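Local structure of YfdX protein (Salmonella enterica I, 6A02) at residues 34-39 and 154-159; 99-104 and 121-126; 18-23 and 59-64; 81-86 and 129-134. The protein is of unknown molecular function, but has been linked to the bacterial response to antibiotic stress and to virulence. All coordinates share one frame; numbering follows the deposited sequence. Where two conformers were deposited one is given.

Interaction 1 (34-39 and 154-159); sequences ELFNGR and KYYQAG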
loop_
_atom_site.group_PDB
_atom_site.type_symbol
_atom_site.label_atom_id
_atom_site.label_comp_id
_atom_site.label_asym_id
_atom_site.label_seq_id
_atom_site.Cartn_x
_atom_site.Cartn_y
_atom_site.Cartn_z
ATOM N N GLU A 34 0.165 17.024 -12.388
ATOM C CA GLU A 34 0.283 18.343 -13.005
ATOM C C GLU A 34 -1.037 18.827 -13.604
ATOM O O GLU A 34 -1.241 20.039 -13.725
ATOM C CB GLU A 34 1.431 18.369 -14.011
ATOM C CG GLU A 34 2.806 18.146 -13.393
ATOM C CD GLU A 34 3.228 19.230 -12.415
ATOM O OE1 GLU A 34 2.507 20.238 -12.255
ATOM O OE2 GLU A 34 4.303 19.068 -11.796
ATOM N N LEU A 35 -1.943 17.917 -13.979
ATOM C CA LEU A 35 -3.274 18.343 -14.411
ATOM C C LEU A 35 -3.980 19.121 -13.309
ATOM O O LEU A 35 -4.508 20.218 -13.540
ATOM C CB LEU A 35 -4.113 17.135 -14.821
ATOM C CG LEU A 35 -3.628 16.341 -16.029
ATOM C CD1 LEU A 35 -4.439 15.061 -16.191
ATOM C CD2 LEU A 35 -3.683 17.196 -17.293
ATOM N N PHE A 36 -3.997 18.564 -12.095
ATOM C CA PHE A 36 -4.631 19.232 -10.963
ATOM C C PHE A 36 -3.836 20.440 -10.495
ATOM O O PHE A 36 -4.398 21.336 -9.859
ATOM C CB PHE A 36 -4.813 18.236 -9.815
ATOM C CG PHE A 36 -5.780 17.134 -10.128
ATOM C CD1 PHE A 36 -7.129 17.295 -9.853
ATOM C CD2 PHE A 36 -5.354 15.946 -10.710
ATOM C CE1 PHE A 36 -8.036 16.289 -10.149
ATOM C CE2 PHE A 36 -6.259 14.926 -10.999
ATOM C CZ PHE A 36 -7.604 15.105 -10.718
ATOM N N ASN A 37 -2.540 20.471 -10.779
ATOM C CA ASN A 37 -1.648 21.550 -10.375
ATOM C C ASN A 37 -1.697 22.734 -11.339
ATOM O O ASN A 37 -0.865 23.643 -11.226
ATOM C CB ASN A 37 -0.222 20.994 -10.266
ATOM C CG ASN A 37 0.681 21.838 -9.387
ATOM O OD1 ASN A 37 0.222 22.508 -8.461
ATOM N ND2 ASN A 37 1.985 21.797 -9.667
ATOM N N GLY A 38 -2.635 22.729 -12.285
ATOM C CA GLY A 38 -2.750 23.831 -13.222
ATOM C C GLY A 38 -1.613 23.942 -14.208
ATOM O O GLY A 38 -1.357 25.035 -14.725
ATOM N N ARG A 39 -0.923 22.847 -14.497
ATOM C CA ARG A 39 0.195 22.835 -15.432
ATOM C C ARG A 39 -0.091 21.783 -16.500
ATOM O O ARG A 39 0.631 20.788 -16.612
ATOM C CB ARG A 39 1.519 22.556 -14.693
ATOM C CG ARG A 39 1.980 23.689 -13.775
ATOM C CD ARG A 39 3.157 23.251 -12.912
ATOM N NE ARG A 39 3.958 24.374 -12.418
ATOM C CZ ARG A 39 3.683 25.081 -11.322
ATOM N NH1 ARG A 39 2.608 24.808 -10.594
ATOM N NH2 ARG A 39 4.479 26.081 -10.964
ATOM N N LYS A 154 -9.862 17.762 -22.529
ATOM C CA LYS A 154 -10.615 16.939 -21.567
ATOM C C LYS A 154 -9.670 16.408 -20.485
ATOM O O LYS A 154 -9.369 15.213 -20.396
ATOM C CB LYS A 154 -11.344 15.814 -22.291
ATOM C CG LYS A 154 -12.446 16.299 -23.229
ATOM C CD LYS A 154 -13.129 15.141 -23.937
ATOM C CE LYS A 154 -14.188 15.642 -24.909
ATOM N NZ LYS A 154 -14.285 14.745 -26.087
ATOM N N TYR A 155 -9.215 17.343 -19.648
ATOM C CA TYR A 155 -8.116 17.064 -18.729
ATOM C C TYR A 155 -8.531 16.114 -17.617
ATOM O O TYR A 155 -7.785 15.184 -17.295
ATOM C CB TYR A 155 -7.555 18.366 -18.164
ATOM C CG TYR A 155 -7.048 19.293 -19.237
ATOM C CD1 TYR A 155 -5.952 18.950 -20.014
ATOM C CD2 TYR A 155 -7.679 20.505 -19.487
ATOM C CE1 TYR A 155 -5.485 19.806 -21.005
ATOM C CE2 TYR A 155 -7.226 21.355 -20.473
ATOM C CZ TYR A 155 -6.133 20.996 -21.226
ATOM O OH TYR A 155 -5.664 21.838 -22.218
ATOM N N TYR A 156 -9.699 16.333 -17.009
ATOM C CA TYR A 156 -10.149 15.422 -15.961
ATOM C C TYR A 156 -10.256 13.995 -16.483
ATOM O O TYR A 156 -9.843 13.035 -15.811
ATOM C CB TYR A 156 -11.501 15.872 -15.406
ATOM C CG TYR A 156 -11.855 15.132 -14.141
ATOM C CD1 TYR A 156 -11.309 15.517 -12.922
ATOM C CD2 TYR A 156 -12.724 14.048 -14.160
ATOM C CE1 TYR A 156 -11.614 14.837 -11.749
ATOM C CE2 TYR A 156 -13.032 13.358 -12.989
ATOM C CZ TYR A 156 -12.472 13.762 -11.796
ATOM O OH TYR A 156 -12.770 13.098 -10.624
ATOM N N GLN A 157 -10.801 13.837 -17.689
ATOM C CA GLN A 157 -10.940 12.511 -18.273
ATOM C C GLN A 157 -9.577 11.890 -18.554
ATOM O O GLN A 157 -9.391 10.680 -18.380
ATOM C CB GLN A 157 -11.765 12.597 -19.560
ATOM C CG GLN A 157 -13.200 13.100 -19.351
ATOM C CD GLN A 157 -13.354 14.603 -19.528
ATOM O OE1 GLN A 157 -12.522 15.394 -19.093
ATOM N NE2 GLN A 157 -14.454 15.002 -20.172
ATOM N N ALA A 158 -8.610 12.701 -18.994
ATOM C CA ALA A 158 -7.246 12.199 -19.130
ATOM C C ALA A 158 -6.701 11.713 -17.790
ATOM O O ALA A 158 -6.054 10.658 -17.721
ATOM C CB ALA A 158 -6.337 13.289 -19.704
ATOM N N GLY A 159 -6.955 12.473 -16.720
ATOM C CA GLY A 159 -6.491 12.070 -15.404
ATOM C C GLY A 159 -7.051 10.731 -14.978
ATOM O O GLY A 159 -6.349 9.924 -14.354
#
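L35 sets its CG anti to its own carbonyl carbon (chi1 -64°), which sends the isobutyl group to the first turn of helix 155-167, whereas Y156 turns its CG anti to the backbone N (chi1 -168°) and so brings its ring back to F36 although its CB leaves in the other direction. The two methyls of L35 divide the work. CD1 lies against the backbone, 3.5 Å from Y155 O and 3.6 Å from G159 N, the two atoms joined by a first-turn hydrogen bond of that helix. CD2 reaches Y155 CD1 at 4.0 Å, coming at the phenol ring obliquely. Next to it, F36 offers the edge of its ring: its CZ stands 4.1 Å from Y156 CE1. G159 has no side chain, and the helix backbone comes up close to L35 there. Behind these residues helix 19-36 ends in a Schellman motif, with G38 at positive phi and R39 N donating to E34 O at 2.9 Å. Helix 40-54 packs on L35 through A43, and V87 of the second subunit packs on F36. No hydrogen bond crosses between the segments, so the grip is buried van der Waals packing between a helix C-terminus and a helix N-terminus. The polar end of Y156 is spent on the assembly instead, its OH bonding to E89 of the second subunit.

Interaction 2 (99-104 and 121-126); sequences DAINKA and KLAGVS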
loop_
_atom_site.group_PDB
_atom_site.type_symbol
_atom_site.label_atom_id
_atom_site.label_comp_id
_atom_site.label_asym_id
_atom_site.label_seq_id
_atom_site.Cartn_x
_atom_site.Cartn_y
_atom_site.Cartn_z
ATOM N N ASP A 99 25.710 -16.256 13.715
ATOM C CA ASP A 99 26.576 -17.137 12.940
ATOM C C ASP A 99 25.942 -17.498 11.604
ATOM O O ASP A 99 26.635 -17.605 10.585
ATOM C CB ASP A 99 26.911 -18.393 13.750
ATOM C CG ASP A 99 27.587 -18.070 15.074
ATOM O OD1 ASP A 99 28.125 -16.951 15.208
ATOM O OD2 ASP A 99 27.582 -18.933 15.980
ATOM N N ALA A 100 24.618 -17.675 11.584
ATOM C CA ALA A 100 23.949 -18.006 10.332
ATOM C C ALA A 100 23.909 -16.808 9.385
ATOM O O ALA A 100 24.057 -16.964 8.168
ATOM C CB ALA A 100 22.543 -18.528 10.624
ATOM N N ILE A 101 23.709 -15.606 9.928
ATOM C CA ILE A 101 23.712 -14.409 9.090
ATOM C C ILE A 101 25.103 -14.159 8.520
ATOM O O ILE A 101 25.250 -13.764 7.357
ATOM C CB ILE A 101 23.159 -13.201 9.866
ATOM C CG1 ILE A 101 21.647 -13.346 10.072
ATOM C CG2 ILE A 101 23.461 -11.912 9.123
ATOM C CD1 ILE A 101 20.859 -13.482 8.777
ATOM N N ASN A 102 26.144 -14.410 9.318
ATOM C CA ASN A 102 27.505 -14.231 8.827
ATOM C C ASN A 102 27.781 -15.107 7.611
ATOM O O ASN A 102 28.466 -14.682 6.674
ATOM C CB ASN A 102 28.511 -14.516 9.939
ATOM C CG ASN A 102 29.942 -14.457 9.451
ATOM O OD1 ASN A 102 30.466 -13.381 9.156
ATOM N ND2 ASN A 102 30.580 -15.619 9.351
ATOM N N LYS A 103 27.245 -16.331 7.598
ATOM C CA LYS A 103 27.438 -17.188 6.433
ATOM C C LYS A 103 26.614 -16.697 5.243
ATOM O O LYS A 103 27.047 -16.800 4.088
ATOM C CB LYS A 103 27.114 -18.641 6.795
ATOM C CG LYS A 103 26.952 -19.537 5.598
ATOM C CD LYS A 103 26.426 -20.908 5.999
ATOM C CE LYS A 103 26.445 -21.841 4.818
ATOM N NZ LYS A 103 25.052 -22.095 4.364
ATOM N N ALA A 104 25.418 -16.162 5.499
ATOM C CA ALA A 104 24.636 -15.586 4.411
ATOM C C ALA A 104 25.381 -14.429 3.757
ATOM O O ALA A 104 25.349 -14.270 2.531
ATOM C CB ALA A 104 23.275 -15.126 4.936
ATOM N N LYS A 121 17.871 -19.436 4.980
ATOM C CA LYS A 121 16.966 -20.422 5.568
ATOM C C LYS A 121 17.527 -20.965 6.876
ATOM O O LYS A 121 16.792 -21.125 7.857
ATOM C CB LYS A 121 16.709 -21.561 4.582
ATOM C CG LYS A 121 15.778 -21.222 3.438
ATOM C CD LYS A 121 15.511 -22.464 2.591
ATOM C CE LYS A 121 14.766 -22.125 1.314
ATOM N NZ LYS A 121 14.551 -23.339 0.477
ATOM N N LEU A 122 18.834 -21.240 6.917
ATOM C CA LEU A 122 19.447 -21.678 8.164
ATOM C C LEU A 122 19.379 -20.606 9.241
ATOM O O LEU A 122 19.396 -20.935 10.432
ATOM C CB LEU A 122 20.896 -22.102 7.921
ATOM C CG LEU A 122 21.099 -23.329 7.034
ATOM C CD1 LEU A 122 22.580 -23.684 6.971
ATOM C CD2 LEU A 122 20.285 -24.514 7.532
ATOM N N ALA A 123 19.300 -19.336 8.852
ATOM C CA ALA A 123 19.122 -18.238 9.790
ATOM C C ALA A 123 17.666 -18.011 10.157
ATOM O O ALA A 123 17.367 -17.043 10.862
ATOM C CB ALA A 123 19.706 -16.951 9.206
ATOM N N GLY A 124 16.766 -18.872 9.690
ATOM C CA GLY A 124 15.347 -18.700 9.937
ATOM C C GLY A 124 14.675 -17.655 9.083
ATOM O O GLY A 124 13.601 -17.168 9.451
ATOM N N VAL A 125 15.269 -17.297 7.948
ATOM C CA VAL A 125 14.789 -16.199 7.118
ATOM C C VAL A 125 14.295 -16.780 5.799
ATOM O O VAL A 125 15.058 -17.429 5.075
ATOM C CB VAL A 125 15.897 -15.160 6.877
ATOM C CG1 VAL A 125 15.365 -13.989 6.069
ATOM C CG2 VAL A 125 16.484 -14.684 8.206
ATOM N N SER A 126 13.025 -16.550 5.481
ATOM C CA SER A 126 12.526 -16.859 4.150
ATOM C C SER A 126 12.574 -15.599 3.291
ATOM O O SER A 126 12.514 -14.476 3.803
ATOM C CB SER A 126 11.103 -17.416 4.203
ATOM O OG SER A 126 10.208 -16.460 4.730
#
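A100 and A123 bring their backbones together, the CA of A100 lying only 4.9 Å from the CA of A123. One belongs to the middle of helix 94-109, the other to the residue that follows helix 113-122. Immediately afterwards G124, at phi 77°, closes that helix with a Schellman motif. One of its bonds runs from G124 N to K121 O at 2.9 Å, and the reversal lets the chain enter strand 125-135 at V125.

Small side chains make the close approach possible. The CB of A100 meets the CB of A123 at 3.5 Å and sits equally near A123 CA, while L122 O lies somewhat farther off, 4.0 Å from A100 CB. I101 brings only the end of its longer branch to the contact, its CD1 resting 3.7 Å from A123 CB, so the A123 methyl touches both A100 and I101. Farther out, K103 runs extended until it bends at its last torsion (chi4 -109°), which leaves NZ 3.9 Å from L122 CD1, the two side chains meeting at a slant.

Y156 of the second subunit packs on both I101 and V125. Without any hydrogen bond between the segments, the contact between them is apolar packing, mostly of methyl groups, buried at A123 and I101, with the lysine and leucine at the solvent-facing border.

Interaction 3 (18-23 and 59-64); sequences SGQAWQ and TDWNLY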
loop_
_atom_site.group_PDB
_atom_site.type_symbol
_atom_site.label_atom_id
_atom_site.label_comp_id
_atom_site.label_asym_id
_atom_site.label_seq_id
_atom_site.Cartn_x
_atom_site.Cartn_y
_atom_site.Cartn_z
ATOM N N SER A 18 12.167 -3.921 -17.098
ATOM C CA SER A 18 12.171 -2.749 -17.977
ATOM C C SER A 18 12.322 -1.465 -17.170
ATOM O O SER A 18 11.362 -0.989 -16.553
ATOM C CB SER A 18 10.923 -2.683 -18.850
ATOM O OG SER A 18 10.913 -1.459 -19.575
ATOM N N GLY A 19 13.513 -0.869 -17.216
ATOM C CA GLY A 19 13.681 0.435 -16.605
ATOM C C GLY A 19 12.935 1.533 -17.332
ATOM O O GLY A 19 12.519 2.517 -16.711
ATOM N N GLN A 20 12.763 1.391 -18.651
ATOM C CA GLN A 20 11.996 2.380 -19.398
ATOM C C GLN A 20 10.541 2.388 -18.955
ATOM O O GLN A 20 9.944 3.458 -18.782
ATOM C CB GLN A 20 12.067 2.105 -20.896
ATOM C CG GLN A 20 13.407 2.409 -21.544
ATOM C CD GLN A 20 13.423 1.973 -22.990
ATOM O OE1 GLN A 20 13.191 0.802 -23.295
ATOM N NE2 GLN A 20 13.676 2.917 -23.896
ATOM N N ALA A 21 9.948 1.207 -18.784
ATOM C CA ALA A 21 8.551 1.152 -18.366
ATOM C C ALA A 21 8.385 1.611 -16.927
ATOM O O ALA A 21 7.354 2.200 -16.580
ATOM C CB ALA A 21 7.993 -0.256 -18.545
ATOM N N TRP A 22 9.368 1.338 -16.069
ATOM C CA TRP A 22 9.311 1.898 -14.725
ATOM C C TRP A 22 9.267 3.419 -14.774
ATOM O O TRP A 22 8.435 4.048 -14.109
ATOM C CB TRP A 22 10.487 1.398 -13.876
ATOM C CG TRP A 22 10.277 1.723 -12.440
ATOM C CD1 TRP A 22 9.610 0.973 -11.517
ATOM C CD2 TRP A 22 10.696 2.906 -11.772
ATOM N NE1 TRP A 22 9.598 1.615 -10.302
ATOM C CE2 TRP A 22 10.269 2.803 -10.435
ATOM C CE3 TRP A 22 11.410 4.037 -12.171
ATOM C CZ2 TRP A 22 10.517 3.794 -9.498
ATOM C CZ3 TRP A 22 11.661 5.019 -11.238
ATOM C CH2 TRP A 22 11.218 4.887 -9.917
ATOM N N GLN A 23 10.151 4.030 -15.569
ATOM C CA GLN A 23 10.164 5.484 -15.666
ATOM C C GLN A 23 8.883 6.004 -16.302
ATOM O O GLN A 23 8.403 7.081 -15.932
ATOM C CB GLN A 23 11.393 5.937 -16.456
ATOM C CG GLN A 23 11.556 7.454 -16.523
ATOM C CD GLN A 23 11.771 8.057 -15.155
ATOM O OE1 GLN A 23 12.554 7.538 -14.360
ATOM N NE2 GLN A 23 11.045 9.134 -14.851
ATOM N N THR A 59 13.539 -1.043 -28.418
ATOM C CA THR A 59 13.442 -1.939 -27.283
ATOM C C THR A 59 12.777 -3.243 -27.704
ATOM O O THR A 59 11.769 -3.245 -28.415
ATOM C CB THR A 59 12.627 -1.271 -26.175
ATOM O OG1 THR A 59 13.328 -0.104 -25.731
ATOM C CG2 THR A 59 12.429 -2.226 -24.993
ATOM N N ASP A 60 13.355 -4.354 -27.261
ATOM C CA ASP A 60 12.783 -5.678 -27.485
ATOM C C ASP A 60 11.891 -5.986 -26.290
ATOM O O ASP A 60 12.343 -6.488 -25.259
ATOM C CB ASP A 60 13.898 -6.703 -27.635
ATOM C CG ASP A 60 13.379 -8.110 -27.828
ATOM O OD1 ASP A 60 12.148 -8.315 -27.899
ATOM O OD2 ASP A 60 14.216 -9.029 -27.891
ATOM N N TRP A 61 10.600 -5.698 -26.445
ATOM C CA TRP A 61 9.675 -5.825 -25.323
ATOM C C TRP A 61 9.468 -7.269 -24.884
ATOM O O TRP A 61 9.076 -7.504 -23.735
ATOM C CB TRP A 61 8.363 -5.105 -25.653
ATOM C CG TRP A 61 8.595 -3.633 -25.760
ATOM C CD1 TRP A 61 8.724 -2.893 -26.903
ATOM C CD2 TRP A 61 8.789 -2.724 -24.672
ATOM N NE1 TRP A 61 8.976 -1.577 -26.593
ATOM C CE2 TRP A 61 9.013 -1.446 -25.226
ATOM C CE3 TRP A 61 8.783 -2.866 -23.278
ATOM C CZ2 TRP A 61 9.235 -0.318 -24.434
ATOM C CZ3 TRP A 61 9.004 -1.741 -22.495
ATOM C CH2 TRP A 61 9.221 -0.489 -23.072
ATOM N N ASN A 62 9.746 -8.245 -25.755
ATOM C CA ASN A 62 9.645 -9.646 -25.361
ATOM C C ASN A 62 10.523 -9.965 -24.160
ATOM O O ASN A 62 10.200 -10.871 -23.382
ATOM C CB ASN A 62 10.073 -10.563 -26.516
ATOM C CG ASN A 62 9.233 -10.385 -27.762
ATOM O OD1 ASN A 62 8.069 -10.784 -27.800
ATOM N ND2 ASN A 62 9.827 -9.806 -28.801
ATOM N N LEU A 63 11.633 -9.240 -23.995
ATOM C CA LEU A 63 12.583 -9.548 -22.928
ATOM C C LEU A 63 11.979 -9.384 -21.540
ATOM O O LEU A 63 12.473 -9.995 -20.584
ATOM C CB LEU A 63 13.808 -8.639 -23.034
ATOM C CG LEU A 63 14.623 -8.770 -24.325
ATOM C CD1 LEU A 63 15.789 -7.799 -24.304
ATOM C CD2 LEU A 63 15.103 -10.197 -24.475
ATOM N N TYR A 64 10.923 -8.580 -21.405
ATOM C CA TYR A 64 10.389 -8.218 -20.096
ATOM C C TYR A 64 9.094 -8.935 -19.760
ATOM O O TYR A 64 8.553 -8.732 -18.669
ATOM C CB TYR A 64 10.179 -6.704 -20.025
ATOM C CG TYR A 64 11.350 -5.932 -20.566
ATOM C CD1 TYR A 64 12.537 -5.844 -19.854
ATOM C CD2 TYR A 64 11.276 -5.304 -21.802
ATOM C CE1 TYR A 64 13.623 -5.139 -20.364
ATOM C CE2 TYR A 64 12.346 -4.595 -22.316
ATOM C CZ TYR A 64 13.512 -4.518 -21.595
ATOM O OH TYR A 64 14.581 -3.814 -22.106
#
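T59 and Q20 make the one hydrogen bond between the segments: T59 OG1 donates to Q20 OE1 at 2.6 Å, in the carbonyl plane and on a lone pair, with a C=O...donor angle of 124°. The glutamine is stretched out beyond its CG, and its side chain runs past that of the threonine in the opposite direction; its NE2 goes on to D56. The same threonine uses its methyl as well, CG2 sitting 3.5 Å above the centre of the W61 ring.

S18 is the other busy side chain. With OG anti to the backbone N (chi1 174°), the hydroxyl is turned back over the start of helix 19-36, where it accepts from A21 N at 2.9 Å. This leaves CB facing the Y64 ring: it lies 3.7 Å from the ring centroid and 13° off the normal, a CH-pi contact over the face. L63 CB covers the opposite face of the tyrosine. S18 OG also touches W61 CZ3 at 3.5 Å, meeting the indole obliquely, and A21 CB reaches that ring at its edge, 4.3 Å from CZ3.

The indole is fixed from outside too, by a bond from W61 NE1 to D56 O and by a cation-pi contact with R140. Backbone bonds tie both S18 and Y64 to R80 of strand 77-89, so the whole group sits beside the sheet. What results is a classic serine N-cap: the capping residue starts helix 19-36 and is itself clasped by the aromatic rings of the 3-10 turn 61-64.

Interaction 4 (81-86 and 129-134); sequences INSSIT and ENQELI
N130 ND2 reaches across to two hydroxyls of the neighbouring strand, donating to T86 OG1 at 3.0 Å and to S84 OG at 3.2 Å. Both acceptors lie in the amide plane, so the group cannot easily turn; its OD1 is met by S173 of strand 170-175 and by a water that also bonds T86 OG1. S84 places its hydroxyl between backbone N and carbonyl carbon (chi1 69°), on the N130 side of the sheet.

The strands run antiparallel at 157°. S84 and N130 form a hydrogen-bonded pair, N130 N to S84 O measuring 2.8 Å, and S83 faces Q131 in the non-hydrogen-bonded pair next to it. At the other end a classic beta bulge sets I81 and N82 together against E132: I81 N donates to E132 O at 2.8 Å, while the bond from N82 N is weak. There I81 lays its CD1 3.4 Å from E132 OE2, and its CG2 packs on I134 CG1 at 3.8 Å.

On the reverse face L12 N donates to E129 OE2, and Q131 NE2 donates to E129 OE1 from above the carboxylate plane. S83 OG, in the conformer given, adds a third donor, 2.7 Å from E129 OE2 and also above that plane. Together they may help hold the buried carboxylate as the anion, and polar side chains on both faces reinforce the backbone ladder.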
loop_
_atom_site.group_PDB
_atom_site.type_symbol
_atom_site.label_atom_id
_atom_site.label_comp_id
_atom_site.label_asym_id
_atom_site.label_seq_id
_atom_site.Cartn_x
_atom_site.Cartn_y
_atom_site.Cartn_z
ATOM N N ILE A 81 8.515 -4.465 -14.295
ATOM C CA ILE A 81 9.052 -3.115 -14.166
ATOM C C ILE A 81 9.851 -2.886 -12.892
ATOM O O ILE A 81 10.552 -1.867 -12.803
ATOM C CB ILE A 81 7.977 -2.014 -14.345
ATOM C CG1 ILE A 81 7.039 -1.952 -13.138
ATOM C CG2 ILE A 81 7.208 -2.232 -15.630
ATOM C CD1 ILE A 81 6.105 -0.746 -13.156
ATOM N N ASN A 82 9.778 -3.781 -11.912
ATOM C CA ASN A 82 10.582 -3.629 -10.705
ATOM C C ASN A 82 10.612 -4.959 -9.978
ATOM O O ASN A 82 9.701 -5.778 -10.117
ATOM C CB ASN A 82 10.029 -2.530 -9.787
ATOM C CG ASN A 82 10.986 -2.175 -8.672
ATOM O OD1 ASN A 82 12.072 -1.683 -8.925
ATOM N ND2 ASN A 82 10.591 -2.443 -7.429
ATOM N N SER A 83 11.658 -5.161 -9.180
ATOM C CA SER A 83 11.703 -6.271 -8.239
ATOM C C SER A 83 12.143 -5.766 -6.877
ATOM O O SER A 83 13.045 -4.925 -6.772
ATOM C CB SER A 83 12.687 -7.353 -8.666
ATOM O OG SER A 83 12.257 -8.598 -8.150
ATOM N N SER A 84 11.524 -6.306 -5.830
ATOM C CA SER A 84 11.952 -6.033 -4.464
ATOM C C SER A 84 11.909 -7.320 -3.653
ATOM O O SER A 84 11.423 -8.358 -4.111
ATOM C CB SER A 84 11.083 -4.964 -3.797
ATOM O OG SER A 84 9.777 -5.463 -3.561
ATOM N N ILE A 85 12.416 -7.241 -2.423
ATOM C CA ILE A 85 12.532 -8.397 -1.542
ATOM C C ILE A 85 11.681 -8.183 -0.297
ATOM O O ILE A 85 11.663 -7.085 0.271
ATOM C CB ILE A 85 14.006 -8.611 -1.140
ATOM C CG1 ILE A 85 14.855 -8.901 -2.379
ATOM C CG2 ILE A 85 14.149 -9.736 -0.115
ATOM C CD1 ILE A 85 14.513 -10.203 -3.043
ATOM N N THR A 86 10.994 -9.241 0.134
ATOM C CA THR A 86 10.443 -9.333 1.481
ATOM C C THR A 86 11.103 -10.486 2.219
ATOM O O THR A 86 11.129 -11.622 1.727
ATOM C CB THR A 86 8.931 -9.571 1.430
ATOM O OG1 THR A 86 8.313 -8.445 0.817
ATOM C CG2 THR A 86 8.348 -9.790 2.849
ATOM N N GLU A 129 10.269 -12.674 -3.486
ATOM C CA GLU A 129 10.562 -11.648 -4.473
ATOM C C GLU A 129 9.250 -11.053 -4.972
ATOM O O GLU A 129 8.356 -11.789 -5.411
ATOM C CB GLU A 129 11.361 -12.227 -5.640
ATOM C CG GLU A 129 11.735 -11.184 -6.645
ATOM C CD GLU A 129 12.438 -11.738 -7.860
ATOM O OE1 GLU A 129 12.108 -12.863 -8.294
ATOM O OE2 GLU A 129 13.308 -11.025 -8.394
ATOM N N ASN A 130 9.137 -9.725 -4.905
ATOM C CA ASN A 130 7.927 -9.016 -5.329
ATOM C C ASN A 130 8.209 -8.380 -6.679
ATOM O O ASN A 130 9.005 -7.443 -6.776
ATOM C CB ASN A 130 7.548 -7.936 -4.323
ATOM C CG ASN A 130 7.515 -8.441 -2.921
ATOM O OD1 ASN A 130 6.678 -9.261 -2.562
ATOM N ND2 ASN A 130 8.428 -7.933 -2.096
ATOM N N GLN A 131 7.550 -8.874 -7.713
ATOM C CA GLN A 131 7.745 -8.377 -9.062
ATOM C C GLN A 131 6.580 -7.467 -9.425
ATOM O O GLN A 131 5.429 -7.919 -9.492
ATOM C CB GLN A 131 7.851 -9.534 -10.053
ATOM C CG GLN A 131 9.092 -10.411 -9.838
ATOM C CD GLN A 131 9.248 -11.471 -10.902
ATOM O OE1 GLN A 131 8.464 -11.541 -11.850
ATOM N NE2 GLN A 131 10.271 -12.305 -10.753
ATOM N N GLU A 132 6.879 -6.193 -9.641
ATOM C CA GLU A 132 5.883 -5.232 -10.081
ATOM C C GLU A 132 5.717 -5.377 -11.586
ATOM O O GLU A 132 6.707 -5.367 -12.322
ATOM C CB GLU A 132 6.360 -3.826 -9.731
ATOM C CG GLU A 132 5.346 -2.757 -10.026
ATOM C CD GLU A 132 5.842 -1.347 -9.723
ATOM O OE1 GLU A 132 7.004 -1.192 -9.302
ATOM O OE2 GLU A 132 5.057 -0.389 -9.912
ATOM N N LEU A 133 4.466 -5.506 -12.039
ATOM C CA LEU A 133 4.147 -5.767 -13.437
ATOM C C LEU A 133 3.118 -4.770 -13.936
ATOM O O LEU A 133 2.248 -4.323 -13.179
ATOM C CB LEU A 133 3.550 -7.177 -13.625
ATOM C CG LEU A 133 4.184 -8.347 -12.857
ATOM C CD1 LEU A 133 3.372 -9.621 -13.029
ATOM C CD2 LEU A 133 5.612 -8.580 -13.312
ATOM N N ILE A 134 3.187 -4.459 -15.230
ATOM C CA ILE A 134 2.106 -3.726 -15.895
ATOM C C ILE A 134 1.686 -4.449 -17.165
ATOM O O ILE A 134 2.507 -5.123 -17.808
ATOM C CB ILE A 134 2.480 -2.274 -16.233
ATOM C CG1 ILE A 134 3.695 -2.228 -17.161
ATOM C CG2 ILE A 134 2.672 -1.444 -14.951
ATOM C CD1 ILE A 134 3.904 -0.875 -17.793
HETATM O O HOH W 1 8.613 -4.588 -6.778
HETATM O O HOH W 2 5.821 -9.846 0.072
#

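From the N terminus, interaction 3 closes first, tying the start of helix 19-36 to the turn at 59-64. Before that loop is complete, 34-39 at the far end of the same helix opens interaction 1, which closes only at 154-159, so the two cross. Inside interaction 1, strands 77-89 and 125-135 pair in interaction 4, and the helical connection between them (helices 94-109 and 113-122) holds interaction 2, nested in turn. Interactions 3 and 4 touch directly: A21 and W22 pack on I81 and N82, seating the helix on the sheet. Interactions 1 and 2 lie about 50 Å apart between centres, yet subunit pairing brings Y156 of one copy onto V125 of another.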